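Side-chain contacts in congerin-1 (Conger myriaster, PDB 1C1L), which binds beta-galactosides as a homodimeric galectin, although its physiological role is not yet known: residues R49-G53 / A54-T58; L92-I96 / N97-I101; K66-N69 / G70-T73. All blocks are in the same frame, centred on the assembly; numbering follows the deposited sequence.

Contact 1: residues R49-G53 / A54-T58; sequences RFNYG and ADQNT. With GAL (beta-D-galactopyranose), chain B; BGC (beta-D-glucopyranose), chain C.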
ATOM      1  N   ARG A  49     -19.862   5.515 -11.055  1.00  6.54           N
ATOM      2  CA  ARG A  49     -20.935   6.424 -10.705  1.00  7.68           C
ATOM      3  C   ARG A  49     -22.212   5.640 -10.485  1.00  9.12           C
ATOM      4  O   ARG A  49     -22.774   5.030 -11.405  1.00  9.46           O
ATOM      5  CB  ARG A  49     -21.136   7.445 -11.829  1.00  7.41           C
ATOM      6  CG  ARG A  49     -19.889   8.253 -12.122  1.00  8.49           C
ATOM      7  CD  ARG A  49     -20.127   9.220 -13.255  1.00  8.09           C
ATOM      8  NE  ARG A  49     -18.966  10.077 -13.342  1.00  7.90           N
ATOM      9  CZ  ARG A  49     -18.807  11.101 -14.169  1.00  8.19           C
ATOM     10  NH1 ARG A  49     -19.748  11.422 -15.042  1.00  7.42           N
ATOM     11  NH2 ARG A  49     -17.676  11.794 -14.124  1.00  8.35           N
ATOM     12  N   PHE A  50     -22.632   5.640  -9.231  1.00  8.65           N
ATOM     13  CA  PHE A  50     -23.830   4.941  -8.811  1.00 10.80           C
ATOM     14  C   PHE A  50     -25.054   5.799  -9.094  1.00 12.38           C
ATOM     15  O   PHE A  50     -25.846   5.488  -9.982  1.00 12.58           O
ATOM     16  CB  PHE A  50     -23.755   4.616  -7.312  1.00 11.19           C
ATOM     17  CG  PHE A  50     -22.660   3.614  -7.009  1.00 11.49           C
ATOM     18  CD1 PHE A  50     -21.329   4.032  -6.945  1.00 12.44           C
ATOM     19  CD2 PHE A  50     -22.996   2.274  -6.815  1.00 12.91           C
ATOM     20  CE1 PHE A  50     -20.330   3.099  -6.688  1.00 13.12           C
ATOM     21  CE2 PHE A  50     -21.987   1.347  -6.558  1.00 13.53           C
ATOM     22  CZ  PHE A  50     -20.658   1.760  -6.496  1.00 13.41           C
ATOM     23  N   ASN A  51     -25.156   6.927  -8.416  1.00 15.03           N
ATOM     24  CA  ASN A  51     -26.334   7.777  -8.487  1.00 17.00           C
ATOM     25  C   ASN A  51     -25.756   9.165  -8.580  1.00 16.61           C
ATOM     26  O   ASN A  51     -25.410   9.836  -7.596  1.00 18.11           O
ATOM     27  CB  ASN A  51     -27.163   7.572  -7.216  1.00 19.68           C
ATOM     28  CG  ASN A  51     -28.269   8.601  -7.022  1.00 22.36           C
ATOM     29  OD1 ASN A  51     -28.707   9.245  -7.973  1.00 24.25           O
ATOM     30  ND2 ASN A  51     -28.762   8.828  -5.808  1.00 23.00           N
ATOM     31  N   TYR A  52     -25.529   9.555  -9.816  1.00 14.51           N
ATOM     32  CA  TYR A  52     -24.871  10.807 -10.067  1.00 16.09           C
ATOM     33  C   TYR A  52     -25.610  11.496 -11.196  1.00 17.16           C
ATOM     34  O   TYR A  52     -25.164  11.549 -12.343  1.00 16.21           O
ATOM     35  CB  TYR A  52     -23.412  10.496 -10.403  1.00 15.42           C
ATOM     36  CG  TYR A  52     -22.561  11.737 -10.572  1.00 14.58           C
ATOM     37  CD1 TYR A  52     -22.321  12.544  -9.462  1.00 13.55           C
ATOM     38  CD2 TYR A  52     -22.013  12.061 -11.810  1.00 12.93           C
ATOM     39  CE1 TYR A  52     -21.525  13.673  -9.580  1.00 13.54           C
ATOM     40  CE2 TYR A  52     -21.216  13.193 -11.945  1.00 13.71           C
ATOM     41  CZ  TYR A  52     -20.977  13.986 -10.817  1.00 13.30           C
ATOM     42  OH  TYR A  52     -20.151  15.081 -10.910  1.00 15.03           O
ATOM     43  N   GLY A  53     -26.752  12.068 -10.845  1.00 18.98           N
ATOM     44  CA  GLY A  53     -27.609  12.744 -11.810  1.00 20.46           C
ATOM     45  C   GLY A  53     -27.991  11.834 -12.964  1.00 20.37           C
ATOM     46  O   GLY A  53     -28.544  10.752 -12.762  1.00 21.38           O
ATOM     47  N   ALA A  54     -27.637  12.233 -14.187  1.00 20.14           N
ATOM     48  CA  ALA A  54     -27.944  11.459 -15.379  1.00 20.19           C
ATOM     49  C   ALA A  54     -27.199  10.144 -15.409  1.00 20.21           C
ATOM     50  O   ALA A  54     -27.672   9.176 -16.005  1.00 20.16           O
ATOM     51  CB  ALA A  54     -27.563  12.234 -16.625  1.00 19.96           C
ATOM     52  N   ASP A  55     -26.018  10.128 -14.790  1.00 17.29           N
ATOM     53  CA  ASP A  55     -25.227   8.922 -14.741  1.00 16.34           C
ATOM     54  C   ASP A  55     -25.663   8.049 -13.589  1.00 14.35           C
ATOM     55  O   ASP A  55     -25.544   8.400 -12.409  1.00 14.75           O
ATOM     56  CB  ASP A  55     -23.762   9.285 -14.583  1.00 17.75           C
ATOM     57  CG  ASP A  55     -23.207   9.893 -15.849  1.00 20.54           C
ATOM     58  OD1 ASP A  55     -23.644   9.530 -16.944  1.00 21.75           O
ATOM     59  OD2 ASP A  55     -22.337  10.739 -15.741  1.00 21.29           O
ATOM     60  N   GLN A  56     -26.241   6.925 -13.974  1.00 12.77           N
ATOM     61  CA  GLN A  56     -26.707   5.919 -13.050  1.00 12.67           C
ATOM     62  C   GLN A  56     -25.937   4.686 -13.453  1.00 12.10           C
ATOM     63  O   GLN A  56     -25.934   4.322 -14.625  1.00 11.50           O
ATOM     64  CB  GLN A  56     -28.203   5.675 -13.217  1.00 14.56           C
ATOM     65  CG  GLN A  56     -29.101   6.831 -12.819  1.00 17.17           C
ATOM     66  CD  GLN A  56     -29.078   7.124 -11.332  1.00 18.99           C
ATOM     67  OE1 GLN A  56     -29.038   6.236 -10.470  1.00 22.48           O
ATOM     68  NE2 GLN A  56     -29.077   8.397 -10.983  1.00 20.68           N
ATOM     69  N   ASN A  57     -25.225   4.084 -12.508  1.00 11.09           N
ATOM     70  CA  ASN A  57     -24.449   2.870 -12.739  1.00 10.18           C
ATOM     71  C   ASN A  57     -23.635   2.849 -14.023  1.00  8.65           C
ATOM     72  O   ASN A  57     -23.641   1.923 -14.847  1.00 10.16           O
ATOM     73  CB  ASN A  57     -25.384   1.663 -12.660  1.00 10.72           C
ATOM     74  CG  ASN A  57     -25.942   1.450 -11.258  1.00 14.34           C
ATOM     75  OD1 ASN A  57     -25.486   2.019 -10.266  1.00 15.37           O
ATOM     76  ND2 ASN A  57     -26.939   0.624 -11.025  1.00 18.18           N
ATOM     77  N   THR A  58     -22.832   3.902 -14.107  1.00  8.24           N
ATOM     78  CA  THR A  58     -21.970   4.122 -15.253  1.00  9.15           C
ATOM     79  C   THR A  58     -20.516   4.198 -14.787  1.00  8.04           C
ATOM     80  O   THR A  58     -20.230   4.755 -13.724  1.00  8.92           O
ATOM     81  CB  THR A  58     -22.339   5.450 -15.972  1.00  9.77           C
ATOM     82  OG1 THR A  58     -23.737   5.418 -16.238  1.00 12.51           O
ATOM     83  CG2 THR A  58     -21.556   5.656 -17.266  1.00 11.90           C
TER
HETATM   84  C1  GAL B   2     -16.311  15.131 -14.643  1.00  9.28           C
HETATM   85  C2  GAL B   2     -16.271  15.069 -13.116  1.00  8.00           C
HETATM   86  C3  GAL B   2     -14.859  14.737 -12.628  1.00  7.43           C
HETATM   87  C4  GAL B   2     -14.318  13.482 -13.336  1.00  6.15           C
HETATM   88  C5  GAL B   2     -14.475  13.625 -14.844  1.00  7.37           C
HETATM   89  C6  GAL B   2     -14.051  12.375 -15.585  1.00  5.80           C
HETATM   90  O2  GAL B   2     -16.672  16.329 -12.593  1.00  8.83           O
HETATM   91  O3  GAL B   2     -14.898  14.532 -11.225  1.00  7.71           O
HETATM   92  O4  GAL B   2     -15.039  12.352 -12.869  1.00  4.59           O
HETATM   93  O5  GAL B   2     -15.853  13.903 -15.194  1.00  7.19           O
HETATM   94  O6  GAL B   2     -14.154  12.562 -16.975  1.00  8.41           O
HETATM   95  C2  BGC C   1     -19.278  14.981 -18.452  1.00 10.84           C
HETATM   96  C3  BGC C   1     -18.996  14.685 -16.969  1.00  9.58           C
HETATM   97  C4  BGC C   1     -17.800  15.498 -16.506  1.00 10.23           C
HETATM   98  C5  BGC C   1     -18.052  16.987 -16.785  1.00 10.60           C
HETATM   99  C6  BGC C   1     -16.892  17.865 -16.366  1.00 10.29           C
HETATM  100  C1  BGC C   1     -19.421  16.485 -18.681  1.00 10.26           C
HETATM  101  O1  BGC C   1     -19.529  16.739 -20.027  1.00 13.02           O
HETATM  102  O2  BGC C   1     -20.477  14.325 -18.840  1.00 11.39           O
HETATM  103  O3  BGC C   1     -18.737  13.304 -16.808  1.00  8.39           O
HETATM  104  O4  BGC C   1     -17.608  15.301 -15.078  1.00  8.81           O
HETATM  105  O5  BGC C   1     -18.245  17.159 -18.199  1.00 11.41           O
HETATM  106  O6  BGC C   1     -15.695  17.511 -17.042  1.00 13.54           O
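Arg49 and Asp55 meet across the end of a beta hairpin in a salt bridge, NH1 to OD2 at 2.8 Å. The arginine chain is extended from CG to NE, which carries the guanidinium along the face that bears Tyr52 and Asp55 to the bound sugar. Asp55 approaches it edge-on: OD2 lies in the guanidinium plane but is met on its anti side, somewhat out of the carboxylate plane, while the two flat groups are turned 41° apart. Other N-H groups on the guanidinium rim serve the lactose: Arg49 NH1 donates to O3 of the glucose at 2.8 Å, and NH2 to O4 of the galactose at 3.0 Å, with O5 as a further acceptor. Tyr52 CE2 stands over one face of the guanidinium, off toward its rim. Asp47 takes NE, and Arg76 binds the other carboxylate oxygen of Asp55, so several partners fix the rotation of both groups.

On the other side of the hairpin, the bent chain of Gln56 (chi2 -67°) folds its amide back over the turn. Gln56 NE2 gives one hydrogen to Asn51 OD1 at 3.1 Å, almost straight, and the other to Gly53 O at 3.0 Å, bracing the turn through a side chain. Gly53 takes a positive phi in the type II' turn from Tyr52 to Asp55, closed by Asp55 N donating to Tyr52 O at 3.0 Å; Tyr52 N returns a bond to Asp55 O. Farther back, Asn57 and Thr58 both face Arg49 in a G1 beta bulge. The whole is a bulged beta hairpin whose arginine reaches into the galectin carbohydrate-recognition site.

Contact 2: residues L92-I96 / N97-I101; sequences LSYDI and NKFYI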
ATOM      1  N   LEU A  92      -5.156  -3.439 -11.696  1.00 10.86           N
ATOM      2  CA  LEU A  92      -4.696  -2.659 -12.816  1.00 12.24           C
ATOM      3  C   LEU A  92      -3.315  -3.137 -13.233  1.00 13.05           C
ATOM      4  O   LEU A  92      -2.460  -3.443 -12.396  1.00 12.29           O
ATOM      5  CB  LEU A  92      -4.563  -1.192 -12.455  1.00 14.30           C
ATOM      6  CG  LEU A  92      -5.647  -0.400 -11.744  1.00 14.98           C
ATOM      7  CD1 LEU A  92      -5.163   1.007 -11.446  1.00 15.54           C
ATOM      8  CD2 LEU A  92      -6.856  -0.298 -12.650  1.00 17.53           C
ATOM      9  N   SER A  93      -3.104  -3.210 -14.528  1.00 11.63           N
ATOM     10  CA  SER A  93      -1.797  -3.432 -15.090  1.00 12.06           C
ATOM     11  C   SER A  93      -1.769  -2.596 -16.363  1.00 12.91           C
ATOM     12  O   SER A  93      -2.802  -2.061 -16.801  1.00 12.06           O
ATOM     13  CB  SER A  93      -1.585  -4.922 -15.389  1.00 12.23           C
ATOM     14  OG  SER A  93      -2.557  -5.523 -16.238  1.00 13.14           O
ATOM     15  N   TYR A  94      -0.613  -2.419 -16.976  1.00 12.24           N
ATOM     16  CA  TYR A  94      -0.524  -1.628 -18.178  1.00 11.67           C
ATOM     17  C   TYR A  94       0.733  -1.949 -18.956  1.00 12.52           C
ATOM     18  O   TYR A  94       1.678  -2.554 -18.436  1.00 11.96           O
ATOM     19  CB  TYR A  94      -0.538  -0.137 -17.820  1.00 10.96           C
ATOM     20  CG  TYR A  94       0.627   0.381 -16.990  1.00 10.87           C
ATOM     21  CD1 TYR A  94       0.703   0.150 -15.610  1.00  9.80           C
ATOM     22  CD2 TYR A  94       1.601   1.131 -17.636  1.00 11.15           C
ATOM     23  CE1 TYR A  94       1.765   0.690 -14.881  1.00 10.35           C
ATOM     24  CE2 TYR A  94       2.659   1.672 -16.915  1.00 12.78           C
ATOM     25  CZ  TYR A  94       2.727   1.449 -15.545  1.00 10.74           C
ATOM     26  OH  TYR A  94       3.746   2.054 -14.852  1.00 13.90           O
ATOM     27  N   ASP A  95       0.718  -1.620 -20.228  1.00 12.80           N
ATOM     28  CA  ASP A  95       1.938  -1.639 -21.000  1.00 13.17           C
ATOM     29  C   ASP A  95       2.048  -0.237 -21.602  1.00 13.19           C
ATOM     30  O   ASP A  95       1.218   0.619 -21.280  1.00 11.98           O
ATOM     31  CB  ASP A  95       1.858  -2.750 -22.056  1.00 12.66           C
ATOM     32  CG  ASP A  95       0.663  -2.770 -22.991  1.00 13.36           C
ATOM     33  OD1 ASP A  95       0.179  -1.727 -23.420  1.00 13.87           O
ATOM     34  OD2 ASP A  95       0.235  -3.864 -23.309  1.00 14.91           O
ATOM     35  N   ILE A  96       2.938   0.018 -22.567  1.00 14.04           N
ATOM     36  CA  ILE A  96       3.141   1.358 -23.112  1.00 15.51           C
ATOM     37  C   ILE A  96       1.914   1.850 -23.893  1.00 14.26           C
ATOM     38  O   ILE A  96       1.722   3.055 -24.042  1.00 16.57           O
ATOM     39  CB  ILE A  96       4.463   1.318 -23.996  1.00 16.45           C
ATOM     40  CG1 ILE A  96       4.910   2.711 -24.441  1.00 18.27           C
ATOM     41  CG2 ILE A  96       4.216   0.514 -25.255  1.00 18.08           C
ATOM     42  CD1 ILE A  96       5.643   3.522 -23.370  1.00 21.10           C
ATOM     43  N   ASN A  97       1.032   0.954 -24.325  1.00 13.94           N
ATOM     44  CA  ASN A  97      -0.157   1.289 -25.117  1.00 14.40           C
ATOM     45  C   ASN A  97      -1.470   1.375 -24.369  1.00 12.43           C
ATOM     46  O   ASN A  97      -2.308   2.227 -24.656  1.00 10.83           O
ATOM     47  CB  ASN A  97      -0.406   0.280 -26.210  1.00 17.54           C
ATOM     48  CG  ASN A  97       0.783   0.088 -27.113  1.00 21.83           C
ATOM     49  OD1 ASN A  97       1.400   1.051 -27.554  1.00 23.36           O
ATOM     50  ND2 ASN A  97       1.178  -1.144 -27.405  1.00 25.65           N
ATOM     51  N   LYS A  98      -1.714   0.476 -23.418  1.00 11.94           N
ATOM     52  CA  LYS A  98      -2.993   0.346 -22.738  1.00 12.40           C
ATOM     53  C   LYS A  98      -2.886   0.010 -21.259  1.00 11.48           C
ATOM     54  O   LYS A  98      -1.896  -0.579 -20.805  1.00 11.65           O
ATOM     55  CB  LYS A  98      -3.834  -0.771 -23.336  1.00 14.71           C
ATOM     56  CG  LYS A  98      -4.179  -0.671 -24.804  1.00 18.77           C
ATOM     57  CD  LYS A  98      -4.847  -1.963 -25.208  1.00 22.10           C
ATOM     58  CE  LYS A  98      -5.029  -1.966 -26.712  1.00 25.19           C
ATOM     59  NZ  LYS A  98      -5.699  -3.169 -27.174  1.00 26.12           N
ATOM     60  N   PHE A  99      -3.925   0.405 -20.551  1.00 10.57           N
ATOM     61  CA  PHE A  99      -4.218   0.001 -19.194  1.00 10.61           C
ATOM     62  C   PHE A  99      -5.225  -1.117 -19.362  1.00 10.72           C
ATOM     63  O   PHE A  99      -6.098  -1.096 -20.247  1.00 10.80           O
ATOM     64  CB  PHE A  99      -4.899   1.073 -18.360  1.00  9.83           C
ATOM     65  CG  PHE A  99      -3.911   2.115 -17.897  1.00 11.14           C
ATOM     66  CD1 PHE A  99      -3.604   3.205 -18.709  1.00 10.62           C
ATOM     67  CD2 PHE A  99      -3.274   1.948 -16.657  1.00 11.68           C
ATOM     68  CE1 PHE A  99      -2.652   4.132 -18.289  1.00 12.94           C
ATOM     69  CE2 PHE A  99      -2.326   2.880 -16.248  1.00 12.55           C
ATOM     70  CZ  PHE A  99      -2.014   3.965 -17.061  1.00 12.68           C
ATOM     71  N   TYR A 100      -5.090  -2.084 -18.473  1.00  9.26           N
ATOM     72  CA  TYR A 100      -5.939  -3.250 -18.399  1.00 10.24           C
ATOM     73  C   TYR A 100      -6.542  -3.215 -17.004  1.00 10.53           C
ATOM     74  O   TYR A 100      -5.823  -3.263 -15.991  1.00 10.24           O
ATOM     75  CB  TYR A 100      -5.092  -4.498 -18.604  1.00 12.23           C
ATOM     76  CG  TYR A 100      -4.318  -4.439 -19.910  1.00 13.26           C
ATOM     77  CD1 TYR A 100      -4.979  -4.725 -21.098  1.00 13.97           C
ATOM     78  CD2 TYR A 100      -2.964  -4.095 -19.929  1.00 13.36           C
ATOM     79  CE1 TYR A 100      -4.300  -4.674 -22.308  1.00 14.27           C
ATOM     80  CE2 TYR A 100      -2.275  -4.043 -21.142  1.00 13.43           C
ATOM     81  CZ  TYR A 100      -2.959  -4.338 -22.324  1.00 14.68           C
ATOM     82  OH  TYR A 100      -2.324  -4.299 -23.544  1.00 15.18           O
ATOM     83  N   ILE A 101      -7.865  -3.138 -16.933  1.00 10.21           N
ATOM     84  CA  ILE A 101      -8.603  -2.990 -15.688  1.00 10.44           C
ATOM     85  C   ILE A 101      -9.405  -4.252 -15.461  1.00 12.06           C
ATOM     86  O   ILE A 101     -10.288  -4.618 -16.248  1.00 12.50           O
ATOM     87  CB  ILE A 101      -9.520  -1.755 -15.784  1.00 11.08           C
ATOM     88  CG1 ILE A 101      -8.685  -0.501 -16.053  1.00 12.32           C
ATOM     89  CG2 ILE A 101     -10.311  -1.587 -14.481  1.00  9.72           C
ATOM     90  CD1 ILE A 101      -9.376   0.562 -16.932  1.00 15.09           C
TER
HETATM   91  O   HOH W   1      -4.935  -5.971 -14.826  1.00 16.63           O
HETATM   92  O   HOH W   2      -0.464  -2.944 -26.093  1.00 40.54           O
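Tyr94 and Phe99 face each other as a non-hydrogen-bonded pair near the end of an antiparallel beta hairpin, part of one sheet of the galectin beta-sandwich. Their contact is apolar. Tyr94 CB sits over one face of the Phe99 ring in a CH-pi contact, 3.6 Å from CD2, while the two rings, 26° from parallel, are displaced and overlap little. Further along the same face, Leu92 CD2 rests against Ile101 CG1 at 3.9 Å, the two chains lying side by side. Leu44 of the strand 41-52 touches both, so this side of the hairpin packs against the other sheet. The Tyr94 hydroxyl is held by Phe12 O.

Backbone hydrogen bonds set the register. Ser93 and Tyr100 exchange a pair, the shorter from Tyr100 N to Ser93 O at 2.8 Å, and Asp95 N binds Lys98 O. On the face bearing Ser93 and Tyr100, one water links Ser93 OG with Tyr100 O.

Side-chain bonds to Asp95 secure the turn. With CG between its own backbone N and carbonyl carbon (chi1 53°), the carboxylate swings in toward the second strand. OD1 takes two backbone N-H groups from opposite faces of its plane, Lys98 N at 2.9 Å and Asn97 N at 3.0 Å, a double grip that would probably stabilise its negative charge. The other oxygen lies at the edge of the Tyr100 ring, whose plane is 84° from that of the carboxylate; Tyr100 OH donates to Asp95 OD2 at 2.6 Å, on its syn side though well out of the carboxylate plane.

Contact 3: residues K66-N69 / G70-T73; sequences KGDN and GWET. With GAL (beta-D-galactopyranose), chain B.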
ATOM      1  N   LYS A  66      -4.103  18.438 -16.146  1.00  9.76           N
ATOM      2  CA  LYS A  66      -4.275  19.708 -15.455  1.00 11.96           C
ATOM      3  C   LYS A  66      -5.375  19.623 -14.408  1.00 10.37           C
ATOM      4  O   LYS A  66      -6.257  20.502 -14.306  1.00 11.61           O
ATOM      5  CB  LYS A  66      -4.651  20.834 -16.422  1.00 15.24           C
ATOM      6  CG  LYS A  66      -3.697  21.260 -17.532  1.00 22.37           C
ATOM      7  CD  LYS A  66      -3.916  22.737 -17.876  1.00 29.28           C
ATOM      8  CE  LYS A  66      -5.349  23.232 -18.039  1.00 33.24           C
ATOM      9  NZ  LYS A  66      -6.096  22.538 -19.070  1.00 36.22           N
ATOM     10  N   GLY A  67      -5.415  18.547 -13.646  1.00  8.91           N
ATOM     11  CA  GLY A  67      -6.410  18.378 -12.595  1.00  9.09           C
ATOM     12  C   GLY A  67      -7.836  18.462 -13.119  1.00  8.99           C
ATOM     13  O   GLY A  67      -8.163  17.998 -14.216  1.00  9.18           O
ATOM     14  N   ASP A  68      -8.682  19.143 -12.378  1.00 10.22           N
ATOM     15  CA  ASP A  68     -10.086  19.252 -12.728  1.00 10.52           C
ATOM     16  C   ASP A  68     -10.350  20.091 -13.971  1.00 11.35           C
ATOM     17  O   ASP A  68     -11.453  20.063 -14.517  1.00 11.73           O
ATOM     18  CB  ASP A  68     -10.835  19.818 -11.532  1.00 10.19           C
ATOM     19  CG  ASP A  68     -12.337  19.578 -11.608  1.00  9.73           C
ATOM     20  OD1 ASP A  68     -12.760  18.477 -11.946  1.00  9.89           O
ATOM     21  OD2 ASP A  68     -13.090  20.513 -11.340  1.00 10.95           O
ATOM     22  N   ASN A  69      -9.368  20.845 -14.456  1.00  9.88           N
ATOM     23  CA  ASN A  69      -9.599  21.609 -15.674  1.00 12.01           C
ATOM     24  C   ASN A  69      -8.973  20.971 -16.898  1.00 11.69           C
ATOM     25  O   ASN A  69      -8.859  21.609 -17.948  1.00 12.77           O
ATOM     26  CB  ASN A  69      -9.076  23.032 -15.490  1.00 14.30           C
ATOM     27  CG  ASN A  69     -10.012  23.754 -14.544  1.00 16.77           C
ATOM     28  OD1 ASN A  69     -11.231  23.834 -14.721  1.00 17.67           O
ATOM     29  ND2 ASN A  69      -9.521  24.184 -13.402  1.00 18.82           N
ATOM     30  N   GLY A  70      -8.542  19.712 -16.836  1.00  9.65           N
ATOM     31  CA  GLY A  70      -7.922  19.118 -18.007  1.00  8.14           C
ATOM     32  C   GLY A  70      -8.546  17.799 -18.396  1.00  7.57           C
ATOM     33  O   GLY A  70      -7.886  17.059 -19.126  1.00  8.19           O
ATOM     34  N   TRP A  71      -9.732  17.426 -17.927  1.00  7.66           N
ATOM     35  CA  TRP A  71     -10.336  16.142 -18.279  1.00  7.77           C
ATOM     36  C   TRP A  71     -10.481  16.044 -19.785  1.00  7.42           C
ATOM     37  O   TRP A  71     -10.930  17.003 -20.425  1.00  8.55           O
ATOM     38  CB  TRP A  71     -11.700  15.980 -17.633  1.00  6.81           C
ATOM     39  CG  TRP A  71     -11.640  15.964 -16.117  1.00  7.32           C
ATOM     40  CD1 TRP A  71     -12.222  16.949 -15.370  1.00  7.61           C
ATOM     41  CD2 TRP A  71     -11.027  15.006 -15.345  1.00  7.57           C
ATOM     42  NE1 TRP A  71     -11.990  16.612 -14.119  1.00  8.24           N
ATOM     43  CE2 TRP A  71     -11.295  15.464 -14.055  1.00  7.61           C
ATOM     44  CE3 TRP A  71     -10.327  13.821 -15.556  1.00  9.84           C
ATOM     45  CZ2 TRP A  71     -10.823  14.742 -12.951  1.00  8.97           C
ATOM     46  CZ3 TRP A  71      -9.860  13.102 -14.456  1.00  8.84           C
ATOM     47  CH2 TRP A  71     -10.116  13.556 -13.158  1.00  8.65           C
ATOM     48  N   GLU A  72     -10.089  14.902 -20.322  1.00  6.66           N
ATOM     49  CA  GLU A  72     -10.063  14.731 -21.762  1.00  6.64           C
ATOM     50  C   GLU A  72     -11.258  13.914 -22.255  1.00  7.40           C
ATOM     51  O   GLU A  72     -12.359  14.046 -21.713  1.00  7.60           O
ATOM     52  CB  GLU A  72      -8.728  14.093 -22.102  1.00  7.33           C
ATOM     53  CG  GLU A  72      -7.514  14.906 -21.644  1.00  8.02           C
ATOM     54  CD  GLU A  72      -6.186  14.454 -22.206  1.00 10.43           C
ATOM     55  OE1 GLU A  72      -6.168  13.712 -23.177  1.00 11.63           O
ATOM     56  OE2 GLU A  72      -5.158  14.860 -21.680  1.00  9.76           O
ATOM     57  N   THR A  73     -11.109  13.074 -23.294  1.00  7.60           N
ATOM     58  CA  THR A  73     -12.206  12.245 -23.772  1.00  8.87           C
ATOM     59  C   THR A  73     -12.564  11.099 -22.833  1.00  9.04           C
ATOM     60  O   THR A  73     -11.765  10.234 -22.507  1.00  9.13           O
ATOM     61  CB  THR A  73     -11.825  11.669 -25.164  1.00  9.82           C
ATOM     62  OG1 THR A  73     -11.528  12.809 -25.971  1.00 14.09           O
ATOM     63  CG2 THR A  73     -12.918  10.810 -25.802  1.00 10.47           C
TER
HETATM   64  C1  GAL B   2     -16.311  15.131 -14.643  1.00  9.28           C
HETATM   65  C2  GAL B   2     -16.271  15.069 -13.116  1.00  8.00           C
HETATM   66  C3  GAL B   2     -14.859  14.737 -12.628  1.00  7.43           C
HETATM   67  C4  GAL B   2     -14.318  13.482 -13.336  1.00  6.15           C
HETATM   68  C5  GAL B   2     -14.475  13.625 -14.844  1.00  7.37           C
HETATM   69  C6  GAL B   2     -14.051  12.375 -15.585  1.00  5.80           C
HETATM   70  O2  GAL B   2     -16.672  16.329 -12.593  1.00  8.83           O
HETATM   71  O3  GAL B   2     -14.898  14.532 -11.225  1.00  7.71           O
HETATM   72  O4  GAL B   2     -15.039  12.352 -12.869  1.00  4.59           O
HETATM   73  O5  GAL B   2     -15.853  13.903 -15.194  1.00  7.19           O
HETATM   74  O6  GAL B   2     -14.154  12.562 -16.975  1.00  8.41           O
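The indole of Trp71, the sugar platform that galectins build into the loop between two strands of their carbohydrate-binding sheet, is met on both faces and at one edge. On one face lies the galactose, whose C5 stands over the centre of the ring system 3.7 Å from CD2. C4 approaches CE2 equally closely, at 3.7 Å, and C6 lies toward the CE3 side. These carbons form the apolar patch of the pyranose, and this packing leaves its hydroxyls to polar partners such as His45 and Asn62. Against the opposite face, offset toward the rim, comes the carbonyl oxygen of Gly67, 4.0 Å from CE2. At the edge, Asp68 OD1 takes the indole N-H.

The loop is wound tightly enough to bring these groups together. Gly70 N donates to Gly67 O at 3.2 Å from well above the carbonyl plane, and Asn69 N bonds to Lys66 O. Lys66, bent at chi3 and chi4, curls back so that NZ reaches Asn69 O at 3.1 Å. Thr64 OG1 joins the loop to the preceding strand through Gly67 O.

Asp68 brings its carboxylate round to the indole, its CG lying opposite the backbone N (chi1 -162°), with the two planes 80° apart. This second-shell bond helps to fix the rotation of the tryptophan: Trp71 NE1 to Asp68 OD1, 3.0 Å and 169° at the hydrogen.

Overall arrangement
From the N terminus the chain first reaches contact 1, where the turn at 52-55 closes the hairpin of strands 41-52 and 55-64. Contact 3 follows within the loop from strand 55-64 to strand 75-77, and contact 2 then closes the hairpin of strands 87-94 and 98-103 in the other sheet. The three are in series; none nests within or crosses another. Contacts 1 and 3, their centres about 20 Å apart, do not touch directly but both reach the same galactose, one by polar bonds and the other by apolar packing against a ring face. Contact 2 lies across the chain's centre from contact 1, and the sandwich joins it to the sugar-binding sheet.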